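Local structure of guanine deaminase (Escherichia coli, 6OHB) at residues L8-G13 with I64-Y69; F15-R20 with A31-E36; H84-E89 with F141-P146; H237-K242 with D256-V261. The protein catalyses the zinc-dependent hydrolytic deamination of guanine to xanthine and ammonia, the single step from guanine to xanthine in purine degradation. All blocks are in the same frame, centred on the assembly; numbering follows the deposited sequence.

Interaction 1: residues L8-G13 with I64-Y69; sequences LKAVRG and IRVRDY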
loop_
_atom_site.group_PDB
_atom_site.type_symbol
_atom_site.label_atom_id
_atom_site.label_comp_id
_atom_site.label_asym_id
_atom_site.label_seq_id
_atom_site.Cartn_x
_atom_site.Cartn_y
_atom_site.Cartn_z
ATOM N N LEU A 8 -19.092 -25.767 -25.415
ATOM C CA LEU A 8 -19.169 -25.367 -24.018
ATOM C C LEU A 8 -17.791 -25.385 -23.354
ATOM O O LEU A 8 -16.872 -26.088 -23.787
ATOM C CB LEU A 8 -20.117 -26.302 -23.263
ATOM C CG LEU A 8 -21.148 -25.741 -22.285
ATOM C CD1 LEU A 8 -21.688 -24.409 -22.757
ATOM C CD2 LEU A 8 -22.288 -26.735 -22.124
ATOM N N LYS A 9 -17.658 -24.588 -22.290
ATOM C CA LYS A 9 -16.548 -24.688 -21.347
ATOM C C LYS A 9 -17.121 -24.778 -19.943
ATOM O O LYS A 9 -18.128 -24.131 -19.640
ATOM C CB LYS A 9 -15.586 -23.489 -21.425
ATOM C CG LYS A 9 -14.859 -23.338 -22.746
ATOM C CD LYS A 9 -13.821 -22.222 -22.673
ATOM C CE LYS A 9 -13.430 -21.744 -24.063
ATOM N NZ LYS A 9 -12.285 -20.796 -24.030
ATOM N N ALA A 10 -16.470 -25.566 -19.086
ATOM C CA ALA A 10 -16.913 -25.793 -17.716
ATOM C C ALA A 10 -15.826 -25.368 -16.739
ATOM O O ALA A 10 -14.679 -25.814 -16.849
ATOM C CB ALA A 10 -17.268 -27.266 -17.491
ATOM N N VAL A 11 -16.193 -24.530 -15.771
ATOM C CA VAL A 11 -15.271 -24.016 -14.766
ATOM C C VAL A 11 -15.858 -24.314 -13.393
ATOM O O VAL A 11 -16.972 -23.880 -13.082
ATOM C CB VAL A 11 -15.023 -22.506 -14.927
ATOM C CG1 VAL A 11 -14.199 -21.982 -13.765
ATOM C CG2 VAL A 11 -14.337 -22.205 -16.259
ATOM N N ARG A 12 -15.109 -25.030 -12.565
ATOM C CA ARG A 12 -15.574 -25.422 -11.244
ATOM C C ARG A 12 -14.791 -24.693 -10.155
ATOM O O ARG A 12 -13.585 -24.457 -10.296
ATOM C CB ARG A 12 -15.437 -26.935 -11.065
ATOM C CG ARG A 12 -16.042 -27.444 -9.785
ATOM C CD ARG A 12 -15.861 -28.937 -9.632
ATOM N NE ARG A 12 -16.469 -29.394 -8.391
ATOM C CZ ARG A 12 -16.542 -30.668 -8.029
ATOM N NH1 ARG A 12 -16.046 -31.612 -8.822
ATOM N NH2 ARG A 12 -17.115 -30.997 -6.877
ATOM N N GLY A 13 -15.467 -24.345 -9.068
ATOM C CA GLY A 13 -14.743 -23.804 -7.927
ATOM C C GLY A 13 -15.670 -23.013 -7.022
ATOM O O GLY A 13 -16.881 -23.180 -7.058
ATOM N N ILE A 64 -15.783 -32.421 -23.190
ATOM C CA ILE A 64 -14.985 -31.397 -22.529
ATOM C C ILE A 64 -14.614 -31.858 -21.128
ATOM O O ILE A 64 -15.380 -32.569 -20.467
ATOM C CB ILE A 64 -15.715 -30.036 -22.486
ATOM C CG1 ILE A 64 -16.769 -30.017 -21.379
ATOM C CG2 ILE A 64 -16.342 -29.723 -23.837
ATOM C CD1 ILE A 64 -17.460 -28.688 -21.218
ATOM N N ARG A 65 -13.408 -31.507 -20.709
ATOM C CA ARG A 65 -12.981 -31.661 -19.329
ATOM C C ARG A 65 -13.135 -30.328 -18.603
ATOM O O ARG A 65 -12.872 -29.260 -19.168
ATOM C CB ARG A 65 -11.554 -32.202 -19.267
ATOM C CG ARG A 65 -11.510 -33.646 -19.786
ATOM C CD ARG A 65 -10.311 -34.439 -19.301
ATOM N NE ARG A 65 -10.252 -34.564 -17.845
ATOM C CZ ARG A 65 -10.897 -35.488 -17.137
ATOM N NH1 ARG A 65 -11.673 -36.378 -17.744
ATOM N NH2 ARG A 65 -10.768 -35.517 -15.816
ATOM N N VAL A 66 -13.588 -30.393 -17.356
ATOM C CA VAL A 66 -13.850 -29.190 -16.576
ATOM C C VAL A 66 -12.537 -28.646 -16.027
ATOM O O VAL A 66 -11.636 -29.405 -15.653
ATOM C CB VAL A 66 -14.855 -29.492 -15.446
ATOM C CG1 VAL A 66 -14.386 -30.671 -14.622
ATOM C CG2 VAL A 66 -15.062 -28.268 -14.561
ATOM N N ARG A 67 -12.398 -27.321 -16.057
ATOM C CA ARG A 67 -11.269 -26.637 -15.434
ATOM C C ARG A 67 -11.542 -26.557 -13.938
ATOM O O ARG A 67 -12.479 -25.877 -13.508
ATOM C CB ARG A 67 -11.075 -25.250 -16.039
ATOM C CG ARG A 67 -10.787 -25.278 -17.527
ATOM C CD ARG A 67 -11.881 -24.564 -18.302
ATOM N NE ARG A 67 -11.835 -24.868 -19.729
ATOM C CZ ARG A 67 -11.031 -24.262 -20.598
ATOM N NH1 ARG A 67 -10.192 -23.315 -20.189
ATOM N NH2 ARG A 67 -11.064 -24.607 -21.880
ATOM N N ASP A 68 -10.745 -27.273 -13.147
ATOM C CA ASP A 68 -10.989 -27.461 -11.717
ATOM C C ASP A 68 -10.147 -26.450 -10.935
ATOM O O ASP A 68 -8.946 -26.646 -10.736
ATOM C CB ASP A 68 -10.665 -28.901 -11.328
ATOM C CG ASP A 68 -11.039 -29.224 -9.897
ATOM O OD1 ASP A 68 -11.602 -28.343 -9.212
ATOM O OD2 ASP A 68 -10.751 -30.358 -9.451
ATOM N N TYR A 69 -10.780 -25.364 -10.491
ATOM C CA TYR A 69 -10.112 -24.341 -9.694
ATOM C C TYR A 69 -10.522 -24.403 -8.225
ATOM O O TYR A 69 -10.556 -23.377 -7.542
ATOM C CB TYR A 69 -10.399 -22.950 -10.259
ATOM C CG TYR A 69 -9.875 -22.730 -11.658
ATOM C CD1 TYR A 69 -8.531 -22.934 -11.961
ATOM C CD2 TYR A 69 -10.722 -22.315 -12.680
ATOM C CE1 TYR A 69 -8.043 -22.729 -13.251
ATOM C CE2 TYR A 69 -10.245 -22.109 -13.973
ATOM C CZ TYR A 69 -8.906 -22.317 -14.249
ATOM O OH TYR A 69 -8.433 -22.116 -15.527
HETATM O O HOH W 1 -14.068 -26.805 -20.141
#
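Val11 and Tyr69 make the tightly packed end of this parallel strand pair: Val11 CG1 meets the ring edge of Tyr69, 3.7 Å from CD2 and in the ring plane. CG1 is anti to the backbone N (chi1 173°), turning that methyl to the ring. Phe388 and Val390 of strand 388-391, across from this sheet, cover Val11 and Tyr69. Beside them the ladder runs from Arg67 N to Ala10 O (2.8 Å), Arg12 N to Arg67 O, straight at 177°, and Tyr69 N to Arg12 O. On the other face, Val66 CG2 rests 3.8 Å from Ala10 CB. Toward Ile64 the backbones part, and a water takes over, accepting from Ala10 N and Arg67 NE and donating to Arg65 O. Here Lys9 CD lies over one face of the Arg67 guanidinium, 3.7 Å from NH2, while Lys9 NZ bonds to Gly432 O. With Lys9 NZ and Arg67 NH2 4.5 Å apart, the two cations would probably repel mildly; aliphatic packing and a bridging water join this end.

Interaction 2: residues F15-R20 with A31-E36; sequences FIDVTR and ALRFIE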
loop_
_atom_site.group_PDB
_atom_site.type_symbol
_atom_site.label_atom_id
_atom_site.label_comp_id
_atom_site.label_asym_id
_atom_site.label_seq_id
_atom_site.Cartn_x
_atom_site.Cartn_y
_atom_site.Cartn_z
ATOM N N PHE A 15 -17.209 -19.379 -5.933
ATOM C CA PHE A 15 -17.588 -18.185 -6.680
ATOM C C PHE A 15 -18.169 -17.157 -5.728
ATOM O O PHE A 15 -18.820 -17.505 -4.737
ATOM C CB PHE A 15 -18.647 -18.483 -7.763
ATOM C CG PHE A 15 -18.162 -19.352 -8.882
ATOM C CD1 PHE A 15 -18.121 -20.734 -8.745
ATOM C CD2 PHE A 15 -17.746 -18.788 -10.070
ATOM C CE1 PHE A 15 -17.668 -21.526 -9.778
ATOM C CE2 PHE A 15 -17.291 -19.573 -11.104
ATOM C CZ PHE A 15 -17.251 -20.941 -10.962
ATOM N N ILE A 16 -17.960 -15.884 -6.051
ATOM C CA ILE A 16 -18.644 -14.814 -5.329
ATOM C C ILE A 16 -18.967 -13.683 -6.296
ATOM O O ILE A 16 -18.123 -13.290 -7.106
ATOM C CB ILE A 16 -17.811 -14.318 -4.128
ATOM C CG1 ILE A 16 -18.437 -13.070 -3.503
ATOM C CG2 ILE A 16 -16.375 -14.065 -4.537
ATOM C CD1 ILE A 16 -18.011 -12.848 -2.067
ATOM N N ASP A 17 -20.201 -13.181 -6.233
ATOM C CA ASP A 17 -20.598 -12.035 -7.045
ATOM C C ASP A 17 -21.752 -11.311 -6.359
ATOM O O ASP A 17 -22.310 -11.791 -5.370
ATOM C CB ASP A 17 -20.957 -12.450 -8.488
ATOM C CG ASP A 17 -22.186 -13.370 -8.573
ATOM O OD1 ASP A 17 -22.546 -14.043 -7.577
ATOM O OD2 ASP A 17 -22.796 -13.428 -9.663
ATOM N N VAL A 18 -22.074 -10.121 -6.863
ATOM C CA VAL A 18 -23.223 -9.350 -6.393
ATOM C C VAL A 18 -24.300 -9.435 -7.467
ATOM O O VAL A 18 -24.058 -9.062 -8.621
ATOM C CB VAL A 18 -22.848 -7.889 -6.102
ATOM C CG1 VAL A 18 -24.059 -7.123 -5.583
ATOM C CG2 VAL A 18 -21.676 -7.812 -5.121
ATOM N N THR A 19 -25.492 -9.909 -7.094
ATOM C CA THR A 19 -26.473 -10.305 -8.102
ATOM C C THR A 19 -27.303 -9.150 -8.648
ATOM O O THR A 19 -28.045 -9.357 -9.614
ATOM C CB THR A 19 -27.404 -11.388 -7.549
ATOM O OG1 THR A 19 -28.101 -10.900 -6.392
ATOM C CG2 THR A 19 -26.595 -12.624 -7.177
ATOM N N ARG A 20 -27.191 -7.949 -8.088
ATOM C CA ARG A 20 -27.941 -6.818 -8.615
ATOM C C ARG A 20 -27.327 -5.531 -8.089
ATOM O O ARG A 20 -26.632 -5.526 -7.071
ATOM C CB ARG A 20 -29.425 -6.888 -8.236
ATOM C CG ARG A 20 -29.673 -6.613 -6.770
ATOM C CD ARG A 20 -31.126 -6.785 -6.376
ATOM N NE ARG A 20 -31.336 -6.272 -5.026
ATOM C CZ ARG A 20 -31.151 -6.990 -3.922
ATOM N NH1 ARG A 20 -30.764 -8.257 -4.009
ATOM N NH2 ARG A 20 -31.353 -6.441 -2.730
ATOM N N ALA A 31 -27.573 -8.831 -1.580
ATOM C CA ALA A 31 -27.393 -9.201 -2.976
ATOM C C ALA A 31 -26.103 -9.969 -3.225
ATOM O O ALA A 31 -25.767 -10.236 -4.384
ATOM C CB ALA A 31 -27.426 -7.951 -3.855
ATOM N N LEU A 32 -25.367 -10.321 -2.176
ATOM C CA LEU A 32 -24.080 -10.982 -2.336
ATOM C C LEU A 32 -24.289 -12.490 -2.339
ATOM O O LEU A 32 -24.772 -13.059 -1.354
ATOM C CB LEU A 32 -23.104 -10.581 -1.233
ATOM C CG LEU A 32 -21.687 -11.064 -1.546
ATOM C CD1 LEU A 32 -20.859 -9.923 -2.086
ATOM C CD2 LEU A 32 -21.033 -11.685 -0.328
ATOM N N ARG A 33 -23.926 -13.129 -3.442
ATOM C CA ARG A 33 -24.036 -14.566 -3.604
ATOM C C ARG A 33 -22.645 -15.177 -3.520
ATOM O O ARG A 33 -21.736 -14.781 -4.267
ATOM C CB ARG A 33 -24.694 -14.914 -4.937
ATOM C CG ARG A 33 -24.756 -16.402 -5.213
ATOM C CD ARG A 33 -25.471 -16.677 -6.519
ATOM N NE ARG A 33 -24.962 -15.841 -7.600
ATOM C CZ ARG A 33 -25.472 -15.819 -8.825
ATOM N NH1 ARG A 33 -26.512 -16.588 -9.128
ATOM N NH2 ARG A 33 -24.948 -15.028 -9.749
ATOM N N PHE A 34 -22.490 -16.135 -2.612
ATOM C CA PHE A 34 -21.283 -16.937 -2.470
ATOM C C PHE A 34 -21.660 -18.399 -2.656
ATOM O O PHE A 34 -22.451 -18.942 -1.878
ATOM C CB PHE A 34 -20.637 -16.710 -1.101
ATOM C CG PHE A 34 -19.477 -17.623 -0.817
ATOM C CD1 PHE A 34 -18.300 -17.516 -1.540
ATOM C CD2 PHE A 34 -19.566 -18.588 0.173
ATOM C CE1 PHE A 34 -17.231 -18.355 -1.279
ATOM C CE2 PHE A 34 -18.501 -19.433 0.438
ATOM C CZ PHE A 34 -17.331 -19.314 -0.289
ATOM N N ILE A 35 -21.101 -19.032 -3.684
ATOM C CA ILE A 35 -21.321 -20.449 -3.960
ATOM C C ILE A 35 -20.009 -21.181 -3.714
ATOM O O ILE A 35 -19.032 -20.972 -4.439
ATOM C CB ILE A 35 -21.808 -20.682 -5.397
ATOM C CG1 ILE A 35 -23.054 -19.842 -5.695
ATOM C CG2 ILE A 35 -22.069 -22.164 -5.627
ATOM C CD1 ILE A 35 -24.333 -20.380 -5.079
ATOM N N GLU A 36 -19.985 -22.057 -2.711
ATOM C CA GLU A 36 -18.721 -22.668 -2.321
ATOM C C GLU A 36 -18.315 -23.798 -3.264
ATOM O O GLU A 36 -17.129 -23.951 -3.572
ATOM C CB GLU A 36 -18.805 -23.164 -0.878
ATOM C CG GLU A 36 -17.485 -23.661 -0.330
ATOM C CD GLU A 36 -17.444 -25.167 -0.236
ATOM O OE1 GLU A 36 -16.345 -25.743 -0.381
ATOM O OE2 GLU A 36 -18.514 -25.774 -0.016
#
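Strands 15-18 and 32-35 run antiparallel at 168° with axes 4.7 Å apart, Phe15-Ile35 and Asp17-Arg33 forming the hydrogen-bonded pairs. This hairpin-like ladder flanks strand 73-84, which enters the amidohydrolase barrel. On one face Arg33 grips Asp17 side-on: NE reaches OD1 at 3.0 Å and NH2 reaches OD2 at 2.7 Å, both on syn lone pairs, with the carboxylate and guanidinium planes 3° apart. Asp17 OD2 also accepts from Phe380 N, so OD2 takes two bonds. Thr19 CG2 lies over one guanidinium face, 3.6 Å from Arg33 NE. A leucine in place of Arg33 would probably leave the buried Asp17 carboxylate without its charged mate, held by the Phe380 N bond and less firmly fixed. The opposite face is apolar: Ile16 CD1 meets Leu32 CD2 at 3.7 Å, and Val18 CG2 touches Leu32 CD1, packed against Phe360 and Leu409. At the strand end Arg20 NH2 bonds to Ser30 OG, while one guanidinium face lies against a methyl, with NH1 3.4 Å from Ala31 CB.

Interaction 3: residues H84-E89 with F141-P146; sequences HYPQSE and FGTVHP. With ZN (zinc ion), chain E.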
loop_
_atom_site.group_PDB
_atom_site.type_symbol
_atom_site.label_atom_id
_atom_site.label_comp_id
_atom_site.label_asym_id
_atom_site.label_seq_id
_atom_site.Cartn_x
_atom_site.Cartn_y
_atom_site.Cartn_z
ATOM N N HIS A 84 -4.444 5.884 -17.142
ATOM C CA HIS A 84 -3.744 6.537 -18.247
ATOM C C HIS A 84 -2.806 5.515 -18.901
ATOM O O HIS A 84 -1.842 5.062 -18.276
ATOM C CB HIS A 84 -2.974 7.771 -17.755
ATOM C CG HIS A 84 -3.832 8.884 -17.207
ATOM N ND1 HIS A 84 -4.072 10.053 -17.903
ATOM C CD2 HIS A 84 -4.437 9.041 -16.006
ATOM C CE1 HIS A 84 -4.818 10.860 -17.171
ATOM N NE2 HIS A 84 -5.060 10.266 -16.021
ATOM N N TYR A 85 -3.107 5.132 -20.149
ATOM C CA TYR A 85 -2.257 4.195 -20.890
ATOM C C TYR A 85 -0.807 4.654 -21.063
ATOM O O TYR A 85 0.104 3.851 -20.793
ATOM C CB TYR A 85 -2.931 3.883 -22.236
ATOM C CG TYR A 85 -2.028 3.701 -23.445
ATOM C CD1 TYR A 85 -1.100 2.662 -23.512
ATOM C CD2 TYR A 85 -2.131 4.554 -24.543
ATOM C CE1 TYR A 85 -0.287 2.495 -24.621
ATOM C CE2 TYR A 85 -1.323 4.391 -25.660
ATOM C CZ TYR A 85 -0.405 3.363 -25.693
ATOM O OH TYR A 85 0.400 3.203 -26.803
ATOM N N PRO A 86 -0.508 5.889 -21.525
ATOM C CA PRO A 86 0.892 6.230 -21.831
ATOM C C PRO A 86 1.683 6.765 -20.645
ATOM O O PRO A 86 2.402 7.761 -20.784
ATOM C CB PRO A 86 0.747 7.297 -22.919
ATOM C CG PRO A 86 -0.487 8.031 -22.521
ATOM C CD PRO A 86 -1.418 6.989 -21.910
ATOM N N GLN A 87 1.566 6.133 -19.475
ATOM C CA GLN A 87 2.208 6.667 -18.279
ATOM C C GLN A 87 2.789 5.594 -17.367
ATOM O O GLN A 87 3.162 5.911 -16.229
ATOM C CB GLN A 87 1.215 7.520 -17.483
ATOM C CG GLN A 87 0.875 8.854 -18.126
ATOM C CD GLN A 87 -0.092 9.661 -17.292
ATOM O OE1 GLN A 87 -0.389 9.304 -16.151
ATOM N NE2 GLN A 87 -0.582 10.761 -17.850
ATOM N N SER A 88 2.885 4.342 -17.825
ATOM C CA SER A 88 3.325 3.263 -16.946
ATOM C C SER A 88 4.744 3.490 -16.431
ATOM O O SER A 88 5.051 3.160 -15.280
ATOM C CB SER A 88 3.231 1.924 -17.681
ATOM O OG SER A 88 1.899 1.647 -18.080
ATOM N N GLU A 89 5.617 4.064 -17.256
ATOM C CA GLU A 89 7.025 4.219 -16.910
ATOM C C GLU A 89 7.320 5.470 -16.089
ATOM O O GLU A 89 8.465 5.651 -15.661
ATOM C CB GLU A 89 7.881 4.228 -18.185
ATOM C CG GLU A 89 7.672 5.442 -19.077
ATOM C CD GLU A 89 6.630 5.211 -20.159
ATOM O OE1 GLU A 89 5.575 4.606 -19.864
ATOM O OE2 GLU A 89 6.870 5.636 -21.311
ATOM N N PHE A 141 -7.544 6.602 -20.484
ATOM C CA PHE A 141 -7.043 7.790 -21.160
ATOM C C PHE A 141 -6.014 7.379 -22.202
ATOM O O PHE A 141 -5.084 6.621 -21.910
ATOM C CB PHE A 141 -6.420 8.760 -20.161
ATOM C CG PHE A 141 -7.248 9.987 -19.903
ATOM C CD1 PHE A 141 -8.482 9.880 -19.288
ATOM C CD2 PHE A 141 -6.791 11.241 -20.271
ATOM C CE1 PHE A 141 -9.248 10.998 -19.039
ATOM C CE2 PHE A 141 -7.547 12.367 -20.027
ATOM C CZ PHE A 141 -8.778 12.250 -19.407
ATOM N N GLY A 142 -6.188 7.868 -23.422
ATOM C CA GLY A 142 -5.214 7.635 -24.466
ATOM C C GLY A 142 -4.135 8.695 -24.579
ATOM O O GLY A 142 -3.673 9.263 -23.584
ATOM N N THR A 143 -3.733 8.962 -25.816
ATOM C CA THR A 143 -2.795 10.013 -26.158
ATOM C C THR A 143 -3.540 11.186 -26.781
ATOM O O THR A 143 -4.756 11.153 -26.985
ATOM C CB THR A 143 -1.770 9.478 -27.158
ATOM O OG1 THR A 143 -2.433 8.583 -28.071
ATOM C CG2 THR A 143 -0.663 8.731 -26.451
ATOM N N VAL A 144 -2.793 12.247 -27.080
ATOM C CA VAL A 144 -3.334 13.242 -27.994
ATOM C C VAL A 144 -3.160 12.762 -29.431
ATOM O O VAL A 144 -3.957 13.109 -30.305
ATOM C CB VAL A 144 -2.670 14.608 -27.766
ATOM C CG1 VAL A 144 -3.545 15.714 -28.321
ATOM C CG2 VAL A 144 -2.404 14.820 -26.292
ATOM N N HIS A 145 -2.149 11.924 -29.677
ATOM C CA HIS A 145 -1.861 11.376 -31.000
ATOM C C HIS A 145 -2.811 10.226 -31.311
ATOM O O HIS A 145 -2.956 9.315 -30.490
ATOM C CB HIS A 145 -0.425 10.877 -31.075
ATOM C CG HIS A 145 0.526 11.629 -30.199
ATOM N ND1 HIS A 145 1.066 12.846 -30.556
ATOM C CD2 HIS A 145 1.030 11.337 -28.976
ATOM C CE1 HIS A 145 1.868 13.268 -29.594
ATOM N NE2 HIS A 145 1.863 12.371 -28.624
ATOM N N PRO A 146 -3.466 10.225 -32.476
ATOM C CA PRO A 146 -4.401 9.130 -32.793
ATOM C C PRO A 146 -3.724 7.785 -33.006
ATOM O O PRO A 146 -4.373 6.747 -32.811
ATOM C CB PRO A 146 -5.087 9.611 -34.083
ATOM C CG PRO A 146 -4.653 11.055 -34.269
ATOM C CD PRO A 146 -3.341 11.187 -33.581
HETATM ZN ZN ZN E . -5.901 10.817 -14.408
HETATM O O HOH W 2 -3.104 10.209 -20.402
#
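The imidazole of His84 and the ring of Phe141 run alongside each other in the same direction, their planes 42° apart and centroids 4.7 Å apart, an oblique aromatic pair. His84 CE1 sits over one face of the Phe141 ring, while Phe141 CB approaches His84 ND1 obliquely at 3.5 Å. In the plane of the imidazole, at its edge, ND1 donates to a water at 2.7 Å, which makes a weak bond to Gly142 O. The other ring nitrogen, NE2, binds the zinc ion at 1.9 Å, so both nitrogens fix the ring's rotation. His84 CG lies anti to the carbonyl carbon (chi1 -64°), which swings the ring to the metal. The Tyr85 ring has Phe141 O and Gly142 CA at its edge and Pro86 CB over one face; its OH bonds to Ala119 O. Tyr85 N donates to Phe141 O at 3.0 Å, continuing the parallel strand pairing. Pro86, centre of an inverse gamma turn, sets CG 4.0 Å from Thr143 CG2. With His82, His237 and Asp327 completing the protein ligands, this is the mononuclear zinc site at the C-terminal strand ends of an amidohydrolase TIM barrel, beside the probable substrate pocket.

Interaction 4: residues H237-K242 with D256-V261; sequences HLCENK and DGYLDV. With ZN (zinc ion), chain E.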
loop_
_atom_site.group_PDB
_atom_site.type_symbol
_atom_site.label_atom_id
_atom_site.label_comp_id
_atom_site.label_asym_id
_atom_site.label_seq_id
_atom_site.Cartn_x
_atom_site.Cartn_y
_atom_site.Cartn_z
ATOM N N HIS A 237 -11.136 14.786 -16.230
ATOM C CA HIS A 237 -10.763 15.034 -14.839
ATOM C C HIS A 237 -11.602 16.188 -14.276
ATOM O O HIS A 237 -11.983 17.105 -15.009
ATOM C CB HIS A 237 -9.267 15.365 -14.724
ATOM C CG HIS A 237 -8.337 14.210 -14.985
ATOM N ND1 HIS A 237 -7.855 13.901 -16.242
ATOM C CD2 HIS A 237 -7.749 13.332 -14.135
ATOM C CE1 HIS A 237 -7.031 12.869 -16.156
ATOM N NE2 HIS A 237 -6.953 12.501 -14.889
ATOM N N LEU A 238 -11.898 16.144 -12.967
ATOM C CA LEU A 238 -12.743 17.179 -12.369
ATOM C C LEU A 238 -12.419 17.382 -10.894
ATOM O O LEU A 238 -12.483 16.427 -10.116
ATOM C CB LEU A 238 -14.233 16.827 -12.525
ATOM C CG LEU A 238 -15.272 17.760 -11.884
ATOM C CD1 LEU A 238 -15.323 19.084 -12.627
ATOM C CD2 LEU A 238 -16.645 17.097 -11.876
ATOM N N CYS A 239 -12.120 18.629 -10.519
ATOM C CA CYS A 239 -11.857 19.052 -9.140
ATOM C C CYS A 239 -10.978 18.061 -8.376
ATOM O O CYS A 239 -11.323 17.572 -7.299
ATOM C CB CYS A 239 -13.163 19.312 -8.385
ATOM S SG CYS A 239 -14.390 20.289 -9.274
ATOM N N GLU A 240 -9.796 17.820 -8.932
ATOM C CA GLU A 240 -8.814 16.996 -8.241
ATOM C C GLU A 240 -8.057 17.809 -7.194
ATOM O O GLU A 240 -7.802 17.322 -6.085
ATOM C CB GLU A 240 -7.839 16.384 -9.259
ATOM C CG GLU A 240 -6.746 15.495 -8.674
ATOM C CD GLU A 240 -5.853 14.883 -9.750
ATOM O OE1 GLU A 240 -6.016 15.251 -10.934
ATOM O OE2 GLU A 240 -4.984 14.046 -9.420
ATOM N N ASN A 241 -7.709 19.051 -7.529
ATOM C CA ASN A 241 -6.817 19.880 -6.732
ATOM C C ASN A 241 -7.363 21.303 -6.664
ATOM O O ASN A 241 -7.978 21.791 -7.616
ATOM C CB ASN A 241 -5.403 19.855 -7.329
ATOM C CG ASN A 241 -4.445 20.755 -6.597
ATOM O OD1 ASN A 241 -3.975 21.747 -7.149
ATOM N ND2 ASN A 241 -4.135 20.410 -5.350
ATOM N N LYS A 242 -7.134 21.967 -5.525
ATOM C CA LYS A 242 -7.668 23.314 -5.319
ATOM C C LYS A 242 -7.045 24.331 -6.275
ATOM O O LYS A 242 -7.737 25.231 -6.771
ATOM C CB LYS A 242 -7.451 23.738 -3.867
ATOM C CG LYS A 242 -7.586 22.592 -2.870
ATOM C CD LYS A 242 -7.538 23.083 -1.428
ATOM C CE LYS A 242 -8.741 23.958 -1.100
ATOM N NZ LYS A 242 -10.031 23.236 -1.309
ATOM N N ASP A 256 -20.361 28.868 -13.639
ATOM C CA ASP A 256 -20.564 28.761 -12.191
ATOM C C ASP A 256 -19.731 27.636 -11.576
ATOM O O ASP A 256 -20.247 26.757 -10.884
ATOM C CB ASP A 256 -22.047 28.578 -11.883
ATOM C CG ASP A 256 -22.365 28.744 -10.397
ATOM O OD1 ASP A 256 -21.535 29.331 -9.667
ATOM O OD2 ASP A 256 -23.443 28.282 -9.959
ATOM N N GLY A 257 -18.427 27.660 -11.817
ATOM C CA GLY A 257 -17.514 26.683 -11.261
ATOM C C GLY A 257 -17.028 25.679 -12.293
ATOM O O GLY A 257 -17.278 25.790 -13.496
ATOM N N TYR A 258 -16.332 24.661 -11.783
ATOM C CA TYR A 258 -15.643 23.698 -12.638
ATOM C C TYR A 258 -16.630 22.795 -13.377
ATOM O O TYR A 258 -16.600 22.698 -14.612
ATOM C CB TYR A 258 -14.676 22.878 -11.779
ATOM C CG TYR A 258 -13.527 22.207 -12.507
ATOM C CD1 TYR A 258 -13.574 21.966 -13.875
ATOM C CD2 TYR A 258 -12.402 21.785 -11.806
ATOM C CE1 TYR A 258 -12.524 21.334 -14.527
ATOM C CE2 TYR A 258 -11.352 21.156 -12.446
ATOM C CZ TYR A 258 -11.416 20.932 -13.804
ATOM O OH TYR A 258 -10.363 20.308 -14.433
ATOM N N LEU A 259 -17.501 22.104 -12.637
ATOM C CA LEU A 259 -18.423 21.169 -13.276
ATOM C C LEU A 259 -19.358 21.874 -14.251
ATOM O O LEU A 259 -19.783 21.275 -15.250
ATOM C CB LEU A 259 -19.231 20.419 -12.213
ATOM C CG LEU A 259 -20.361 19.501 -12.707
ATOM C CD1 LEU A 259 -19.839 18.412 -13.635
ATOM C CD2 LEU A 259 -21.131 18.899 -11.544
ATOM N N ASP A 260 -19.678 23.143 -13.995
ATOM C CA ASP A 260 -20.601 23.843 -14.877
ATOM C C ASP A 260 -19.997 24.126 -16.245
ATOM O O ASP A 260 -20.746 24.270 -17.216
ATOM C CB ASP A 260 -21.075 25.147 -14.239
ATOM C CG ASP A 260 -22.194 25.802 -15.029
ATOM O OD1 ASP A 260 -23.353 25.347 -14.909
ATOM O OD2 ASP A 260 -21.912 26.769 -15.772
ATOM N N VAL A 261 -18.670 24.181 -16.354
ATOM C CA VAL A 261 -18.052 24.299 -17.673
ATOM C C VAL A 261 -18.393 23.080 -18.521
ATOM O O VAL A 261 -18.782 23.205 -19.687
ATOM C CB VAL A 261 -16.531 24.487 -17.547
ATOM C CG1 VAL A 261 -15.918 24.719 -18.923
ATOM C CG2 VAL A 261 -16.215 25.633 -16.601
HETATM ZN ZN ZN E . -5.901 10.817 -14.408
#
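Leu238 and Tyr258 run past one another head-to-tail where barrel strand 233-238 of the amidohydrolase fold meets helix 258-264. Leu238 CD1 sits over one face of the Tyr258 ring, a CH-pi contact 3.8 Å from the centroid and 23° off the normal, reached with CG anti to the backbone N (chi1 177°). Cys239 comes at the same ring obliquely: SG lies 3.5 Å from Tyr258 CD2, a sulfur-aromatic contact, and the backbone N stands 3.3 Å from CE2. The Tyr258 hydroxyl bonds to Glu244, which also accepts from Glu240 N and Asn241 N, tying the ring to the turn after the strand. A serine in place of Tyr258 would probably open a gap against Leu238 and Cys239 and leave Glu244 without its hydroxyl partner. Leu238 CD2 crosses to Leu259 CD1 at 3.9 Å, extending the apolar layer toward helix 282-290. His237 turns its ring away from the helix, its ND1 bonded to Arg209 O and its NE2 2.0 Å from the zinc ion.

From the N terminus, strand 8-12 opens the chain and turns a corner at Gly13 into strand 14-18. Interaction 2 closes the loop between that strand and 32-35; interaction 1 closes only later, when 64-69 returns to strand 8-12, so the smaller loop sits within the larger. They lie in two sheets either side of the corner, the second including strand 73-84, with centres about 19 Å apart. Strand 73-84 leads into the barrel, where interaction 3 ties its end to that of 135-141. Interaction 4 follows in series, joining strand 233-238 to helix 258-264. No loops cross. Interactions 3 and 4 meet at the zinc ion, far from interactions 1 and 2, whose nearest atoms lie at least about 25 Å away.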